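Side-chain contacts in beta-galactosidase (Bacillus circulans subsp. alkalophilus, PDB 3TTY), which hydrolyses terminal beta-linked galactose residues from beta-galactosides, working as a trimer whose catalytic pocket lies in a TIM barrel: residues E426-K429 with Y430-L434; S285-A288 with M289-L293; P86-M89 with A90-P94; K162-R165 with V166-K169; E27-R30 with M31-L34. One frame throughout, in Å; residues are numbered along the deposited sequence.

Contact 1 (E426-K429 with Y430-L434)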
loop_
_atom_site.group_PDB
_atom_site.type_symbol
_atom_site.label_atom_id
_atom_site.label_comp_id
_atom_site.label_asym_id
_atom_site.label_seq_id
_atom_site.Cartn_x
_atom_site.Cartn_y
_atom_site.Cartn_z
ATOM N N GLU A 426 -0.841 -24.328 3.795
ATOM C CA GLU A 426 -0.647 -25.528 4.608
ATOM C C GLU A 426 -1.408 -26.713 4.038
ATOM O O GLU A 426 -0.854 -27.797 3.925
ATOM C CB GLU A 426 -1.042 -25.289 6.066
ATOM C CG GLU A 426 -0.257 -24.182 6.726
ATOM C CD GLU A 426 1.242 -24.462 6.758
ATOM O OE1 GLU A 426 1.661 -25.523 7.282
ATOM O OE2 GLU A 426 2.006 -23.614 6.251
ATOM N N VAL A 427 -2.670 -26.515 3.666
ATOM C CA VAL A 427 -3.432 -27.619 3.090
ATOM C C VAL A 427 -2.707 -28.144 1.844
ATOM O O VAL A 427 -2.577 -29.353 1.652
ATOM C CB VAL A 427 -4.899 -27.232 2.749
ATOM C CG1 VAL A 427 -5.566 -28.335 1.935
ATOM C CG2 VAL A 427 -5.710 -26.977 4.019
ATOM N N HIS A 428 -2.213 -27.224 1.017
ATOM C CA HIS A 428 -1.480 -27.585 -0.191
ATOM C C HIS A 428 -0.151 -28.313 0.073
ATOM O O HIS A 428 0.240 -29.182 -0.703
ATOM C CB HIS A 428 -1.253 -26.351 -1.081
ATOM C CG HIS A 428 -0.470 -26.639 -2.327
ATOM N ND1 HIS A 428 0.771 -26.092 -2.573
ATOM C CD2 HIS A 428 -0.750 -27.432 -3.394
ATOM C CE1 HIS A 428 1.223 -26.533 -3.733
ATOM N NE2 HIS A 428 0.317 -27.347 -4.249
ATOM N N LYS A 429 0.547 -27.972 1.151
ATOM C CA LYS A 429 1.812 -28.657 1.447
ATOM C C LYS A 429 1.571 -30.153 1.581
ATOM O O LYS A 429 2.404 -30.963 1.172
ATOM C CB LYS A 429 2.471 -28.120 2.716
ATOM C CG LYS A 429 3.056 -26.730 2.574
ATOM C CD LYS A 429 3.543 -26.206 3.914
ATOM C CE LYS A 429 4.221 -24.860 3.742
ATOM N NZ LYS A 429 4.428 -24.186 5.033
ATOM N N TYR A 430 0.425 -30.517 2.151
ATOM C CA TYR A 430 0.097 -31.926 2.343
ATOM C C TYR A 430 -0.385 -32.543 1.039
ATOM O O TYR A 430 -0.033 -33.678 0.710
ATOM C CB TYR A 430 -0.934 -32.114 3.470
ATOM C CG TYR A 430 -0.296 -32.067 4.846
ATOM C CD1 TYR A 430 0.146 -33.231 5.476
ATOM C CD2 TYR A 430 -0.092 -30.861 5.494
ATOM C CE1 TYR A 430 0.762 -33.182 6.720
ATOM C CE2 TYR A 430 0.513 -30.807 6.730
ATOM C CZ TYR A 430 0.933 -31.966 7.344
ATOM O OH TYR A 430 1.539 -31.893 8.583
ATOM N N TYR A 431 -1.187 -31.792 0.290
ATOM C CA TYR A 431 -1.676 -32.274 -0.995
ATOM C C TYR A 431 -0.530 -32.490 -1.999
ATOM O O TYR A 431 -0.491 -33.498 -2.685
ATOM C CB TYR A 431 -2.723 -31.327 -1.571
ATOM C CG TYR A 431 -3.388 -31.864 -2.821
ATOM C CD1 TYR A 431 -4.520 -32.670 -2.736
ATOM C CD2 TYR A 431 -2.879 -31.576 -4.088
ATOM C CE1 TYR A 431 -5.136 -33.162 -3.876
ATOM C CE2 TYR A 431 -3.491 -32.064 -5.231
ATOM C CZ TYR A 431 -4.611 -32.858 -5.120
ATOM O OH TYR A 431 -5.213 -33.352 -6.245
ATOM N N ASP A 432 0.389 -31.529 -2.061
ATOM C CA ASP A 432 1.577 -31.596 -2.906
ATOM C C ASP A 432 2.328 -32.895 -2.649
ATOM O O ASP A 432 2.623 -33.649 -3.574
ATOM C CB ASP A 432 2.483 -30.409 -2.581
ATOM C CG ASP A 432 3.476 -30.091 -3.686
ATOM O OD1 ASP A 432 3.116 -30.196 -4.878
ATOM O OD2 ASP A 432 4.626 -29.711 -3.355
ATOM N N ALA A 433 2.620 -33.159 -1.380
ATOM C CA ALA A 433 3.359 -34.347 -0.981
ATOM C C ALA A 433 2.719 -35.618 -1.527
ATOM O O ALA A 433 3.419 -36.555 -1.910
ATOM C CB ALA A 433 3.479 -34.418 0.550
ATOM N N LEU A 434 1.392 -35.655 -1.559
ATOM C CA LEU A 434 0.694 -36.803 -2.127
ATOM C C LEU A 434 0.834 -36.773 -3.649
ATOM O O LEU A 434 1.181 -37.777 -4.271
ATOM C CB LEU A 434 -0.775 -36.806 -1.709
ATOM C CG LEU A 434 -1.046 -37.143 -0.228
ATOM C CD1 LEU A 434 -2.306 -36.463 0.277
ATOM C CD2 LEU A 434 -1.156 -38.644 -0.029
#

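Contact 2 (S285-A288 with M289-L293)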
loop_
_atom_site.group_PDB
_atom_site.type_symbol
_atom_site.label_atom_id
_atom_site.label_comp_id
_atom_site.label_asym_id
_atom_site.label_seq_id
_atom_site.Cartn_x
_atom_site.Cartn_y
_atom_site.Cartn_z
ATOM N N SER A 285 0.461 -28.557 -8.989
ATOM C CA SER A 285 -0.219 -29.369 -7.979
ATOM C C SER A 285 -1.344 -28.575 -7.315
ATOM O O SER A 285 -2.311 -29.151 -6.807
ATOM C CB SER A 285 0.770 -29.869 -6.924
ATOM O OG SER A 285 1.382 -28.790 -6.239
ATOM N N PHE A 286 -1.219 -27.251 -7.327
ATOM C CA PHE A 286 -2.291 -26.414 -6.826
ATOM C C PHE A 286 -3.518 -26.425 -7.736
ATOM O O PHE A 286 -4.641 -26.587 -7.254
ATOM C CB PHE A 286 -1.850 -24.967 -6.576
ATOM C CG PHE A 286 -2.959 -24.108 -6.040
ATOM C CD1 PHE A 286 -3.254 -24.106 -4.684
ATOM C CD2 PHE A 286 -3.745 -23.351 -6.892
ATOM C CE1 PHE A 286 -4.301 -23.342 -4.184
ATOM C CE2 PHE A 286 -4.791 -22.580 -6.398
ATOM C CZ PHE A 286 -5.070 -22.580 -5.040
ATOM N N THR A 287 -3.338 -26.241 -9.041
ATOM C CA THR A 287 -4.525 -26.274 -9.889
ATOM C C THR A 287 -5.152 -27.680 -9.884
ATOM O O THR A 287 -6.368 -27.822 -9.978
ATOM C CB THR A 287 -4.350 -25.616 -11.314
ATOM O OG1 THR A 287 -4.624 -26.566 -12.360
ATOM C CG2 THR A 287 -2.996 -25.011 -11.494
ATOM N N ALA A 288 -4.336 -28.712 -9.702
ATOM C CA ALA A 288 -4.878 -30.060 -9.517
ATOM C C ALA A 288 -5.721 -30.139 -8.229
ATOM O O ALA A 288 -6.814 -30.722 -8.204
ATOM C CB ALA A 288 -3.746 -31.091 -9.482
ATOM N N MET A 289 -5.207 -29.550 -7.155
ATOM C CA MET A 289 -5.939 -29.508 -5.895
ATOM C C MET A 289 -7.282 -28.775 -6.053
ATOM O O MET A 289 -8.282 -29.163 -5.442
ATOM C CB MET A 289 -5.086 -28.872 -4.783
ATOM C CG MET A 289 -5.662 -29.073 -3.383
ATOM S SD MET A 289 -4.706 -28.296 -2.071
ATOM C CE MET A 289 -4.655 -26.597 -2.641
ATOM N N ALA A 290 -7.308 -27.735 -6.884
ATOM C CA ALA A 290 -8.559 -27.012 -7.148
ATOM C C ALA A 290 -9.607 -27.825 -7.942
ATOM O O ALA A 290 -10.789 -27.837 -7.584
ATOM C CB ALA A 290 -8.281 -25.653 -7.821
ATOM N N HIS A 291 -9.185 -28.496 -9.013
ATOM C CA HIS A 291 -10.100 -29.365 -9.742
ATOM C C HIS A 291 -10.604 -30.409 -8.759
ATOM O O HIS A 291 -11.795 -30.738 -8.721
ATOM C CB HIS A 291 -9.399 -30.104 -10.889
ATOM C CG HIS A 291 -8.923 -29.227 -12.009
ATOM N ND1 HIS A 291 -9.773 -28.466 -12.779
ATOM C CD2 HIS A 291 -7.683 -29.042 -12.526
ATOM C CE1 HIS A 291 -9.076 -27.826 -13.702
ATOM N NE2 HIS A 291 -7.805 -28.162 -13.569
ATOM N N ASN A 292 -9.666 -30.950 -7.984
ATOM C CA ASN A 292 -9.972 -31.968 -6.990
ATOM C C ASN A 292 -11.069 -31.496 -6.042
ATOM O O ASN A 292 -12.066 -32.182 -5.841
ATOM C CB ASN A 292 -8.712 -32.319 -6.202
ATOM C CG ASN A 292 -8.784 -33.693 -5.560
ATOM O OD1 ASN A 292 -9.796 -34.066 -4.952
ATOM N ND2 ASN A 292 -7.705 -34.454 -5.691
ATOM N N LEU A 293 -10.889 -30.306 -5.480
ATOM C CA LEU A 293 -11.875 -29.747 -4.571
ATOM C C LEU A 293 -13.229 -29.615 -5.252
ATOM O O LEU A 293 -14.267 -29.759 -4.618
ATOM C CB LEU A 293 -11.417 -28.376 -4.061
ATOM C CG LEU A 293 -12.377 -27.669 -3.108
ATOM C CD1 LEU A 293 -12.503 -28.457 -1.797
ATOM C CD2 LEU A 293 -11.905 -26.261 -2.839
#

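Contact 3 (P86-M89 with A90-P94)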
loop_
_atom_site.group_PDB
_atom_site.type_symbol
_atom_site.label_atom_id
_atom_site.label_comp_id
_atom_site.label_asym_id
_atom_site.label_seq_id
_atom_site.Cartn_x
_atom_site.Cartn_y
_atom_site.Cartn_z
ATOM N N PRO A 86 -28.841 -4.018 -15.721
ATOM C CA PRO A 86 -28.849 -2.900 -16.677
ATOM C C PRO A 86 -28.569 -1.535 -16.044
ATOM O O PRO A 86 -28.937 -1.282 -14.899
ATOM C CB PRO A 86 -30.273 -2.928 -17.239
ATOM C CG PRO A 86 -30.729 -4.337 -17.052
ATOM C CD PRO A 86 -30.120 -4.750 -15.721
ATOM N N ALA A 87 -27.934 -0.650 -16.803
ATOM C CA ALA A 87 -27.666 0.704 -16.329
ATOM C C ALA A 87 -28.945 1.419 -15.888
ATOM O O ALA A 87 -28.920 2.183 -14.921
ATOM C CB ALA A 87 -26.934 1.514 -17.395
ATOM N N TRP A 88 -30.061 1.180 -16.582
ATOM C CA TRP A 88 -31.329 1.827 -16.205
ATOM C C TRP A 88 -31.841 1.313 -14.867
ATOM O O TRP A 88 -32.529 2.022 -14.133
ATOM C CB TRP A 88 -32.413 1.662 -17.280
ATOM C CG TRP A 88 -32.909 0.245 -17.482
ATOM C CD1 TRP A 88 -32.558 -0.606 -18.493
ATOM C CD2 TRP A 88 -33.862 -0.471 -16.673
ATOM N NE1 TRP A 88 -33.215 -1.807 -18.353
ATOM C CE2 TRP A 88 -34.025 -1.747 -17.249
ATOM C CE3 TRP A 88 -34.594 -0.154 -15.524
ATOM C CZ2 TRP A 88 -34.890 -2.706 -16.714
ATOM C CZ3 TRP A 88 -35.447 -1.115 -14.987
ATOM C CH2 TRP A 88 -35.585 -2.371 -15.582
ATOM N N MET A 89 -31.502 0.079 -14.538
ATOM C CA MET A 89 -31.991 -0.494 -13.299
ATOM C C MET A 89 -31.191 0.107 -12.144
ATOM O O MET A 89 -31.746 0.473 -11.100
ATOM C CB MET A 89 -31.879 -2.027 -13.329
ATOM C CG MET A 89 -32.447 -2.709 -12.086
ATOM S SD MET A 89 -32.403 -4.481 -12.231
ATOM C CE MET A 89 -33.618 -4.743 -13.502
ATOM N N ALA A 90 -29.887 0.249 -12.358
ATOM C CA ALA A 90 -29.034 0.886 -11.366
ATOM C C ALA A 90 -29.453 2.343 -11.196
ATOM O O ALA A 90 -29.455 2.860 -10.084
ATOM C CB ALA A 90 -27.584 0.794 -11.763
ATOM N N LYS A 91 -29.835 2.993 -12.292
ATOM C CA LYS A 91 -30.235 4.387 -12.229
ATOM C C LYS A 91 -31.595 4.567 -11.543
ATOM O O LYS A 91 -31.738 5.382 -10.641
ATOM C CB LYS A 91 -30.277 4.992 -13.636
ATOM C CG LYS A 91 -30.469 6.491 -13.627
ATOM C CD LYS A 91 -31.879 6.873 -14.042
ATOM C CE LYS A 91 -32.123 8.380 -13.880
ATOM N NZ LYS A 91 -33.477 8.787 -14.362
ATOM N N LYS A 92 -32.594 3.816 -11.994
ATOM C CA LYS A 92 -33.934 3.932 -11.441
ATOM C C LYS A 92 -34.077 3.255 -10.079
ATOM O O LYS A 92 -34.844 3.728 -9.240
ATOM C CB LYS A 92 -34.958 3.346 -12.407
ATOM C CG LYS A 92 -35.093 4.105 -13.712
ATOM C CD LYS A 92 -35.772 3.240 -14.774
ATOM C CE LYS A 92 -36.403 4.080 -15.873
ATOM N NZ LYS A 92 -35.479 5.078 -16.493
ATOM N N TYR A 93 -33.359 2.153 -9.858
ATOM C CA TYR A 93 -33.527 1.377 -8.616
ATOM C C TYR A 93 -32.192 1.131 -7.915
ATOM O O TYR A 93 -31.658 0.012 -7.929
ATOM C CB TYR A 93 -34.273 0.052 -8.879
ATOM C CG TYR A 93 -35.625 0.262 -9.534
ATOM C CD1 TYR A 93 -36.773 0.469 -8.771
ATOM C CD2 TYR A 93 -35.746 0.279 -10.919
ATOM C CE1 TYR A 93 -38.006 0.684 -9.378
ATOM C CE2 TYR A 93 -36.959 0.491 -11.529
ATOM C CZ TYR A 93 -38.084 0.695 -10.765
ATOM O OH TYR A 93 -39.278 0.899 -11.401
ATOM N N PRO A 94 -31.657 2.182 -7.282
ATOM C CA PRO A 94 -30.351 2.135 -6.620
ATOM C C PRO A 94 -30.246 1.039 -5.540
ATOM O O PRO A 94 -29.120 0.689 -5.179
ATOM C CB PRO A 94 -30.196 3.540 -5.997
ATOM C CG PRO A 94 -31.238 4.384 -6.605
ATOM C CD PRO A 94 -32.355 3.457 -7.056
#

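Contact 4 (K162-R165 with V166-K169)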
loop_
_atom_site.group_PDB
_atom_site.type_symbol
_atom_site.label_atom_id
_atom_site.label_comp_id
_atom_site.label_asym_id
_atom_site.label_seq_id
_atom_site.Cartn_x
_atom_site.Cartn_y
_atom_site.Cartn_z
ATOM N N LYS A 162 -30.012 -4.858 7.783
ATOM C CA LYS A 162 -31.279 -5.273 8.382
ATOM C C LYS A 162 -31.498 -6.776 8.261
ATOM O O LYS A 162 -31.994 -7.427 9.181
ATOM C CB LYS A 162 -32.454 -4.563 7.729
ATOM C CG LYS A 162 -32.480 -3.058 7.903
ATOM C CD LYS A 162 -33.683 -2.540 7.159
ATOM C CE LYS A 162 -33.685 -1.040 6.995
ATOM N NZ LYS A 162 -34.754 -0.701 6.000
ATOM N N GLN A 163 -31.142 -7.328 7.115
ATOM C CA GLN A 163 -31.385 -8.743 6.896
ATOM C C GLN A 163 -30.381 -9.570 7.708
ATOM O O GLN A 163 -30.707 -10.653 8.182
ATOM C CB GLN A 163 -31.372 -9.066 5.399
ATOM C CG GLN A 163 -31.790 -10.480 5.058
ATOM C CD GLN A 163 -33.163 -10.873 5.621
ATOM O OE1 GLN A 163 -34.076 -10.039 5.766
ATOM N NE2 GLN A 163 -33.310 -12.159 5.927
ATOM N N PHE A 164 -29.177 -9.040 7.904
ATOM C CA PHE A 164 -28.218 -9.638 8.832
ATOM C C PHE A 164 -28.856 -9.900 10.210
ATOM O O PHE A 164 -28.653 -10.954 10.820
ATOM C CB PHE A 164 -26.997 -8.726 8.998
ATOM C CG PHE A 164 -25.871 -9.335 9.806
ATOM C CD1 PHE A 164 -25.528 -10.679 9.658
ATOM C CD2 PHE A 164 -25.130 -8.554 10.684
ATOM C CE1 PHE A 164 -24.473 -11.236 10.391
ATOM C CE2 PHE A 164 -24.076 -9.098 11.408
ATOM C CZ PHE A 164 -23.744 -10.437 11.267
ATOM N N ARG A 165 -29.630 -8.933 10.687
ATOM C CA ARG A 165 -30.250 -9.043 12.003
ATOM C C ARG A 165 -31.288 -10.150 12.022
ATOM O O ARG A 165 -31.397 -10.873 13.011
ATOM C CB ARG A 165 -30.861 -7.704 12.442
ATOM C CG ARG A 165 -29.828 -6.601 12.499
ATOM C CD ARG A 165 -30.431 -5.245 12.816
ATOM N NE ARG A 165 -29.406 -4.208 12.849
ATOM C CZ ARG A 165 -29.447 -3.095 12.127
ATOM N NH1 ARG A 165 -30.471 -2.874 11.320
ATOM N NH2 ARG A 165 -28.467 -2.196 12.217
ATOM N N VAL A 166 -32.045 -10.274 10.931
ATOM C CA VAL A 166 -33.064 -11.315 10.822
ATOM C C VAL A 166 -32.362 -12.661 10.839
ATOM O O VAL A 166 -32.785 -13.593 11.513
ATOM C CB VAL A 166 -33.888 -11.157 9.515
ATOM C CG1 VAL A 166 -34.850 -12.331 9.321
ATOM C CG2 VAL A 166 -34.655 -9.812 9.510
ATOM N N TRP A 167 -31.260 -12.743 10.103
ATOM C CA TRP A 167 -30.480 -13.974 9.998
ATOM C C TRP A 167 -29.883 -14.394 11.352
ATOM O O TRP A 167 -29.684 -15.579 11.623
ATOM C CB TRP A 167 -29.386 -13.775 8.948
ATOM C CG TRP A 167 -28.512 -14.966 8.669
ATOM C CD1 TRP A 167 -28.667 -15.884 7.671
ATOM C CD2 TRP A 167 -27.338 -15.341 9.378
ATOM N NE1 TRP A 167 -27.654 -16.809 7.716
ATOM C CE2 TRP A 167 -26.825 -16.500 8.758
ATOM C CE3 TRP A 167 -26.658 -14.806 10.475
ATOM C CZ2 TRP A 167 -25.672 -17.140 9.207
ATOM C CZ3 TRP A 167 -25.520 -15.447 10.923
ATOM C CH2 TRP A 167 -25.039 -16.602 10.292
ATOM N N LEU A 168 -29.596 -13.410 12.195
ATOM C CA LEU A 168 -29.093 -13.668 13.540
ATOM C C LEU A 168 -30.219 -14.090 14.489
ATOM O O LEU A 168 -30.010 -14.912 15.383
ATOM C CB LEU A 168 -28.373 -12.427 14.069
ATOM C CG LEU A 168 -27.089 -12.088 13.300
ATOM C CD1 LEU A 168 -26.694 -10.634 13.470
ATOM C CD2 LEU A 168 -25.956 -13.013 13.726
ATOM N N LYS A 169 -31.413 -13.538 14.294
ATOM C CA LYS A 169 -32.579 -13.983 15.057
ATOM C C LYS A 169 -32.900 -15.458 14.742
ATOM O O LYS A 169 -33.267 -16.227 15.625
ATOM C CB LYS A 169 -33.789 -13.088 14.765
ATOM C CG LYS A 169 -33.555 -11.622 15.119
ATOM C CD LYS A 169 -34.687 -10.695 14.634
ATOM C CE LYS A 169 -34.242 -9.225 14.680
ATOM N NZ LYS A 169 -35.361 -8.267 14.381
#

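Contact 5 (E27-R30 with M31-L34)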
loop_
_atom_site.group_PDB
_atom_site.type_symbol
_atom_site.label_atom_id
_atom_site.label_comp_id
_atom_site.label_asym_id
_atom_site.label_seq_id
_atom_site.Cartn_x
_atom_site.Cartn_y
_atom_site.Cartn_z
ATOM N N GLU A 27 -18.958 -17.083 -40.067
ATOM C CA GLU A 27 -17.572 -17.484 -39.858
ATOM C C GLU A 27 -17.402 -18.268 -38.551
ATOM O O GLU A 27 -16.630 -19.220 -38.501
ATOM C CB GLU A 27 -16.638 -16.274 -39.891
ATOM C CG GLU A 27 -16.288 -15.815 -41.291
ATOM C CD GLU A 27 -15.753 -16.955 -42.145
ATOM O OE1 GLU A 27 -16.497 -17.422 -43.035
ATOM O OE2 GLU A 27 -14.600 -17.389 -41.921
ATOM N N ASP A 28 -18.115 -17.876 -37.498
ATOM C CA ASP A 28 -18.045 -18.618 -36.237
ATOM C C ASP A 28 -18.436 -20.078 -36.446
ATOM O O ASP A 28 -17.692 -20.973 -36.069
ATOM C CB ASP A 28 -18.944 -18.005 -35.149
ATOM C CG ASP A 28 -18.566 -16.581 -34.800
ATOM O OD1 ASP A 28 -17.386 -16.201 -34.951
ATOM O OD2 ASP A 28 -19.465 -15.840 -34.361
ATOM N N MET A 29 -19.611 -20.313 -37.035
ATOM C CA MET A 29 -20.093 -21.678 -37.261
ATOM C C MET A 29 -19.064 -22.476 -38.047
ATOM O O MET A 29 -18.764 -23.623 -37.705
ATOM C CB MET A 29 -21.431 -21.698 -38.021
ATOM C CG MET A 29 -22.613 -21.039 -37.311
ATOM S SD MET A 29 -22.828 -21.574 -35.591
ATOM C CE MET A 29 -22.116 -20.165 -34.741
ATOM N N ARG A 30 -18.534 -21.864 -39.109
ATOM C CA ARG A 30 -17.569 -22.536 -39.967
ATOM C C ARG A 30 -16.339 -22.945 -39.153
ATOM O O ARG A 30 -15.906 -24.090 -39.214
ATOM C CB ARG A 30 -17.173 -21.661 -41.171
ATOM C CG ARG A 30 -16.167 -22.330 -42.111
ATOM C CD ARG A 30 -15.689 -21.414 -43.256
ATOM N NE ARG A 30 -14.827 -20.340 -42.760
ATOM C CZ ARG A 30 -13.543 -20.497 -42.451
ATOM N NH1 ARG A 30 -12.960 -21.683 -42.586
ATOM N NH2 ARG A 30 -12.843 -19.469 -41.998
ATOM N N MET A 31 -15.793 -22.007 -38.386
ATOM C CA MET A 31 -14.613 -22.293 -37.563
ATOM C C MET A 31 -14.900 -23.238 -36.381
ATOM O O MET A 31 -14.056 -24.068 -36.032
ATOM C CB MET A 31 -13.912 -20.996 -37.124
ATOM C CG MET A 31 -13.108 -20.334 -38.269
ATOM S SD MET A 31 -12.264 -18.759 -37.955
ATOM C CE MET A 31 -13.569 -17.591 -38.298
ATOM N N PHE A 32 -16.091 -23.133 -35.785
ATOM C CA PHE A 32 -16.473 -24.036 -34.692
ATOM C C PHE A 32 -16.484 -25.483 -35.200
ATOM O O PHE A 32 -16.057 -26.397 -34.501
ATOM C CB PHE A 32 -17.836 -23.664 -34.068
ATOM C CG PHE A 32 -17.843 -22.326 -33.335
ATOM C CD1 PHE A 32 -16.664 -21.642 -33.084
ATOM C CD2 PHE A 32 -19.040 -21.761 -32.904
ATOM C CE1 PHE A 32 -16.674 -20.414 -32.422
ATOM C CE2 PHE A 32 -19.058 -20.537 -32.240
ATOM C CZ PHE A 32 -17.873 -19.864 -31.996
ATOM N N ASN A 33 -16.967 -25.689 -36.422
ATOM C CA ASN A 33 -16.958 -27.028 -36.997
ATOM C C ASN A 33 -15.540 -27.533 -37.263
ATOM O O ASN A 33 -15.229 -28.681 -36.975
ATOM C CB ASN A 33 -17.831 -27.093 -38.258
ATOM C CG ASN A 33 -19.325 -26.990 -37.936
ATOM O OD1 ASN A 33 -19.826 -27.655 -37.019
ATOM N ND2 ASN A 33 -20.037 -26.143 -38.682
ATOM N N LEU A 34 -14.680 -26.665 -37.792
ATOM C CA LEU A 34 -13.270 -26.997 -37.961
ATOM C C LEU A 34 -12.619 -27.427 -36.652
ATOM O O LEU A 34 -11.783 -28.327 -36.636
ATOM C CB LEU A 34 -12.496 -25.811 -38.526
ATOM C CG LEU A 34 -12.813 -25.425 -39.969
ATOM C CD1 LEU A 34 -11.880 -24.309 -40.432
ATOM C CD2 LEU A 34 -12.693 -26.643 -40.874
#

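Contact 1 (E426-K429 with Y430-L434)
Tyr430 sets its ring edge beside the backbone of Glu426, one helical turn back: CD2 lies 3.5 Å from Glu426 O, near the plane of the ring. With CG anti to the carbonyl carbon (chi1 -80°), the ring runs back along the helix, and the side chain also touches Leu594 of helix 591-604. Tyr431 donates its N-H to Val427 O at 3.1 Å; its ring leads away from the turn, and a long phenol suits this place because OH reaches Asn292. Asp432 N donates to His428 O at 2.7 Å. Asp432 CB lies over one face of the His428 ring, toward the rim, while OD1 stays 4.0 Å from His428 NE2; both polar atoms turn instead to Ser285 OG. Ala433, small enough to sit against helix 591-604, gives only a weak bond to Lys429 O. This i to i+4 pattern is that of a regular alpha-helix, here helix 423-435 of the trimerisation domain, which touches barrel helix 284-296, strand 441-444 and helix 591-604.

Contact 2 (S285-A288 with M289-L293)
Ser285 meets Met289 through the backbone, its O accepting from Met289 N at 2.9 Å. Its short hydroxyl faces helix 423-435. Phe286 makes the main side-chain contact of the turn. The methyl CE of Met289 comes to 3.5 Å from CD1 and 3.6 Å from CE1 of the Phe286 ring, approaching obliquely. The methionine chain leaves the helix extended and then folds at its last torsion (chi3 56°), which swings CE back to the phenylalanine; so flexible a side chain can fill the seam and also touch His428 and Tyr431. Thr287 and His291, one turn apart, run alongside each other in the same direction. Thr287 O receives the His291 backbone N-H, and the ring carbon CD2 of His291 rests 3.1 Å from that oxygen. ND1 of the imidazole is hydrogen-bonded to Trp274 NE1. Ala288 accepts from Asn292 N at 2.9 Å, and its O is also 3.2 Å from Asn292 CB; a methyl side chain suits the close approach of helix 326-336. The amide of Asn292 reaches across to Tyr431 and to the backbone of Met443 and Thr441. Helix 284-296 is the helix of the beta-alpha-beta crossover in the TIM barrel that links strands 273-275 and 303-307.

Contact 3 (P86-M89 with A90-P94)
Side-chain packing round a single short helix, 87-92, joins Trp88 to Lys92 and Tyr93 in the part of the chain that follows barrel strand 75-79, close to another subunit. Trp88 presents the benzo side of its indole: CE3 is 3.7 Å from Lys92 CD, met obliquely, and CZ3 is 4.1 Å from Tyr93 CE2, each of these last two ring atoms lying near the plane of the other ring. Its CG stands between the backbone N and the carbonyl carbon, a crowded position (chi1 67°) that places the benzo edge beside Lys92 and Tyr93; NE1 bonds to the backbone of Gln51. A large aromatic suits this place because it also packs on Glu196 of the second subunit. The Lys92 chain runs over the Trp88 carbonyl, with CG 3.3 Å from Trp88 O, so that CD meets the indole obliquely at CE3. Tyr93 closes the helix: its N lies 2.6 Å from Met89 O, and its hydroxyl reaches Glu54. Met89 takes the inner side, where its long thioether packs on Trp47 and Tyr124, and Ala90 is small enough to pack on Phe108. At the start, Pro86, a residue with no N-H, offers its O to both Ala90 N at 3.1 Å and Met89 N. A proline at the N-cap and a residue leaving helical geometry at Tyr93 delimit a short helix of about one and a half turns, set in the barrel's third beta-alpha connection at a subunit interface.

Contact 4 (K162-R165 with V166-K169)
Leu168 puts its methyl CD1 squarely over the Phe164 ring, a CH-pi contact with 3.6 Å from CD1 to the ring centroid and only 8° off the normal. Leucine CG, anti to the carbonyl carbon (chi1 -66°), points back along the helix, which brings CD1 over the ring. Phe164 CE1 also lies 4.2 Å from Trp167 CE3, an oblique apolar touch. An alanine in place of Phe164 would probably leave the Leu168 methyl without its aromatic cover and open a gap beside Tyr221 and Phe224 of helix 215-243. Phe164, Trp167 and Leu168 face helix 215-243 from helix 158-172, which carries Cys160, one of the four zinc-binding cysteines, in the barrel domain. The Gln163 amide packs on Val166, Gln163 NE2 standing 3.7 Å from Val166 CG1. Among polar links, Trp167 N bonds to Gln163 O at 2.9 Å and Lys169 N to Arg165 O at 3.0 Å. The Trp167 indole uses NE1 to reach Asp227, and Arg165 NH2 is hydrogen-bonded to Ile197 O.

Contact 5 (E27-R30 with M31-L34)
Met31 and Leu34 pack against Arg30, which is itself held by Glu27: Arg30 NH2 makes a salt bridge to Glu27 OE2 at 2.7 Å, and NE bonds to the same oxygen at 3.1 Å. Both bonds lie in the guanidinium plane, a side-on grip that fixes its rotation. Arg30 NH1 turns to Glu368. A leucine in place of Arg30 would probably leave Glu27 and Glu368 without their shared cationic mate. Helix 22-35, the first crossover helix of the TIM barrel, carries this pair between strands 10-14 and 39-42. Phe32 N stands 2.7 Å from Asp28 O. That oxygen lies over one face of the Phe32 ring, and Asp28 CB makes a CH-pi contact 4.1 Å from the centroid. Asp28 itself pairs with Arg348. Met31 CG lies over a guanidinium face, 3.8 Å from Arg30 NH2; a fold at the last torsion (chi3 -87°) brings CE to 3.7 Å from Glu27 CB. Met29 CE meets Phe32 CD2 at 3.9 Å, and Leu34 CD1 meets Arg30 NH1 obliquely at 3.6 Å.

From the N terminus the order is contact 5, contact 3, contact 4, contact 2, contact 1. Each closes just one or two turns of a single helix, and none nests in or crosses another. Contact 5 lies on the crossover between the first two barrel strands and contact 2 on that between the sixth and seventh, their centres about 32 Å apart. Contacts 3 and 4 belong to the connections after the third and fourth strands, with nearest atoms about 13 Å apart. Contacts 1 and 2 alone touch, where helix 423-435 meets helix 284-296, tying the barrel to the trimerisation domain.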